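PDB 4GBJ: 6-phosphogluconate dehydrogenase NAD-binding from Dyadobacter fermentans, which probably binds NAD or NADP and acts as an oxidoreductase of the 6-phosphogluconate and 3-hydroxyisobutyrate dehydrogenase type. Local coordinates for residues B[25-30]-B[153-158]. Numbering follows the deposited sequence.
Sequences LEAGYE and VENFVK. With NA (sodium ion), chain E.
Ala-27 and Asn-155 bring the two backbones closest, their CA atoms 7.2 Å apart, and no hydrogen bond joins residues 25-30 to 153-158. Helix 17-26 closes in a Schellman motif: with Gly-28 at positive phi (92°), Gly-28 N is hydrogen-bonded to Leu-25 O (3.0 Å) and Tyr-29 N pairs with Leu-24 O. The loop after helix 143-153 turns two carbonyls onto a sodium ion, Glu-154 O at 2.2 Å and Val-157 O at 2.4 Å, with two waters also bound.

Asn-155 supplies one whole side of the contact. With CG anti to its carbonyl carbon (chi1 -69°), its amide reaches the helix end, where OD1 lies 3.7 Å from Ala-27 CB. ND2 comes to the edge of the Tyr-29 ring, near the ring plane and 3.6 Å from CE2; amide and ring planes stand 72° apart. The same ND2 hydrogen-bonds Ile-152 O, which ties the amide to its own helix end. Shortening this side chain to an alanine is likely to leave Ile-152 O without its ND2 donor and to open a gap beside Ala-27 CB and the Tyr-29 ring edge. The contact joins the turns just past two helix C-termini at the surface of the Rossmann-type NAD-binding domain, where helix 17-26 follows what is probably the glycine-rich turn.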
loop_
_atom_site.group_PDB
_atom_site.type_symbol
_atom_site.label_atom_id
_atom_site.label_comp_id
_atom_site.label_asym_id
_atom_site.label_seq_id
_atom_site.Cartn_x
_atom_site.Cartn_y
_atom_site.Cartn_z
ATOM N N LEU B 25 -25.221 -2.839 -23.792
ATOM C CA LEU B 25 -26.544 -3.184 -24.293
ATOM C C LEU B 25 -27.633 -2.368 -23.551
ATOM O O LEU B 25 -28.430 -1.696 -24.211
ATOM C CB LEU B 25 -26.803 -4.679 -24.148
ATOM C CG LEU B 25 -26.030 -5.544 -25.098
ATOM C CD1 LEU B 25 -26.039 -7.000 -24.633
ATOM C CD2 LEU B 25 -26.565 -5.401 -26.556
ATOM N N GLU B 26 -27.613 -2.360 -22.197
ATOM C CA GLU B 26 -28.524 -1.548 -21.378
ATOM C C GLU B 26 -28.472 -0.078 -21.799
ATOM O O GLU B 26 -29.504 0.578 -21.812
ATOM C CB GLU B 26 -28.145 -1.608 -19.876
ATOM C CG GLU B 26 -28.462 -2.890 -19.118
ATOM C CD GLU B 26 -27.840 -3.002 -17.726
ATOM O OE1 GLU B 26 -26.951 -2.187 -17.380
ATOM O OE2 GLU B 26 -28.240 -3.925 -16.982
ATOM N N ALA B 27 -27.263 0.458 -22.111
ATOM C CA ALA B 27 -27.097 1.866 -22.515
ATOM C C ALA B 27 -27.546 2.196 -23.997
ATOM O O ALA B 27 -27.330 3.322 -24.457
ATOM C CB ALA B 27 -25.657 2.284 -22.315
ATOM N N GLY B 28 -28.150 1.244 -24.706
ATOM C CA GLY B 28 -28.675 1.463 -26.053
ATOM C C GLY B 28 -27.770 1.167 -27.232
ATOM O O GLY B 28 -28.174 1.400 -28.371
ATOM N N TYR B 29 -26.557 0.631 -26.998
ATOM C CA TYR B 29 -25.669 0.268 -28.104
ATOM C C TYR B 29 -26.004 -1.110 -28.650
ATOM O O TYR B 29 -26.211 -2.051 -27.881
ATOM C CB TYR B 29 -24.212 0.256 -27.664
ATOM C CG TYR B 29 -23.655 1.608 -27.302
ATOM C CD1 TYR B 29 -23.141 2.453 -28.276
ATOM C CD2 TYR B 29 -23.559 2.012 -25.976
ATOM C CE1 TYR B 29 -22.683 3.729 -27.960
ATOM C CE2 TYR B 29 -23.078 3.276 -25.640
ATOM C CZ TYR B 29 -22.608 4.122 -26.633
ATOM O OH TYR B 29 -22.014 5.331 -26.330
ATOM N N GLU B 30 -25.952 -1.252 -29.973
ATOM C CA GLU B 30 -26.158 -2.535 -30.646
ATOM C C GLU B 30 -24.814 -3.288 -30.643
ATOM O O GLU B 30 -23.802 -2.691 -31.035
ATOM C CB GLU B 30 -26.695 -2.277 -32.069
ATOM C CG GLU B 30 -26.670 -3.453 -33.043
ATOM C CD GLU B 30 -27.224 -3.124 -34.422
ATOM O OE1 GLU B 30 -26.983 -1.997 -34.920
ATOM O OE2 GLU B 30 -27.888 -4.004 -35.015
ATOM N N VAL B 153 -17.128 4.034 -23.135
ATOM C CA VAL B 153 -16.543 3.422 -21.927
ATOM C C VAL B 153 -16.996 4.112 -20.633
ATOM O O VAL B 153 -17.008 3.448 -19.613
ATOM C CB VAL B 153 -15.017 3.280 -21.991
ATOM C CG1 VAL B 153 -14.617 2.624 -23.304
ATOM C CG2 VAL B 153 -14.283 4.603 -21.798
ATOM N N GLU B 154 -17.449 5.386 -20.690
ATOM C CA GLU B 154 -17.992 6.101 -19.522
ATOM C C GLU B 154 -19.181 5.367 -18.927
ATOM O O GLU B 154 -19.499 5.579 -17.774
ATOM C CB GLU B 154 -18.416 7.541 -19.894
ATOM C CG GLU B 154 -17.247 8.496 -19.904
ATOM C CD GLU B 154 -17.477 9.909 -20.403
ATOM O OE1 GLU B 154 -18.438 10.151 -21.171
ATOM O OE2 GLU B 154 -16.668 10.783 -20.019
ATOM N N ASN B 155 -19.858 4.537 -19.714
ATOM C CA ASN B 155 -21.017 3.793 -19.243
ATOM C C ASN B 155 -20.670 2.712 -18.243
ATOM O O ASN B 155 -21.496 2.436 -17.403
ATOM C CB ASN B 155 -21.761 3.176 -20.418
ATOM C CG ASN B 155 -22.434 4.238 -21.256
ATOM O OD1 ASN B 155 -23.397 4.854 -20.820
ATOM N ND2 ASN B 155 -21.905 4.534 -22.429
ATOM N N PHE B 156 -19.466 2.126 -18.281
ATOM C CA PHE B 156 -19.136 1.039 -17.345
ATOM C C PHE B 156 -17.975 1.338 -16.398
ATOM O O PHE B 156 -17.567 0.433 -15.690
ATOM C CB PHE B 156 -18.875 -0.276 -18.094
ATOM C CG PHE B 156 -17.808 -0.279 -19.136
ATOM C CD1 PHE B 156 -16.504 -0.648 -18.820
ATOM C CD2 PHE B 156 -18.114 -0.017 -20.457
ATOM C CE1 PHE B 156 -15.518 -0.696 -19.809
ATOM C CE2 PHE B 156 -17.133 -0.076 -21.442
ATOM C CZ PHE B 156 -15.840 -0.404 -21.105
ATOM N N VAL B 157 -17.512 2.586 -16.301
ATOM C CA VAL B 157 -16.479 2.967 -15.345
ATOM C C VAL B 157 -16.820 4.307 -14.780
ATOM O O VAL B 157 -17.550 5.071 -15.396
ATOM C CB VAL B 157 -15.033 2.996 -15.910
ATOM C CG1 VAL B 157 -14.601 1.627 -16.451
ATOM C CG2 VAL B 157 -14.854 4.109 -16.943
ATOM N N LYS B 158 -16.210 4.621 -13.647
ATOM C CA LYS B 158 -16.315 5.925 -13.018
ATOM C C LYS B 158 -15.261 6.808 -13.698
ATOM O O LYS B 158 -15.606 7.706 -14.445
ATOM C CB LYS B 158 -16.101 5.796 -11.493
ATOM C CG LYS B 158 -15.990 7.102 -10.738
ATOM C CD LYS B 158 -15.845 6.848 -9.227
ATOM C CE LYS B 158 -15.288 8.038 -8.490
ATOM N NZ LYS B 158 -16.236 9.188 -8.493
HETATM NA NA NA E . -19.456 6.479 -15.730
HETATM O O HOH W 1 -17.571 7.951 -16.334
HETATM O O HOH W 2 -20.804 8.525 -16.864
#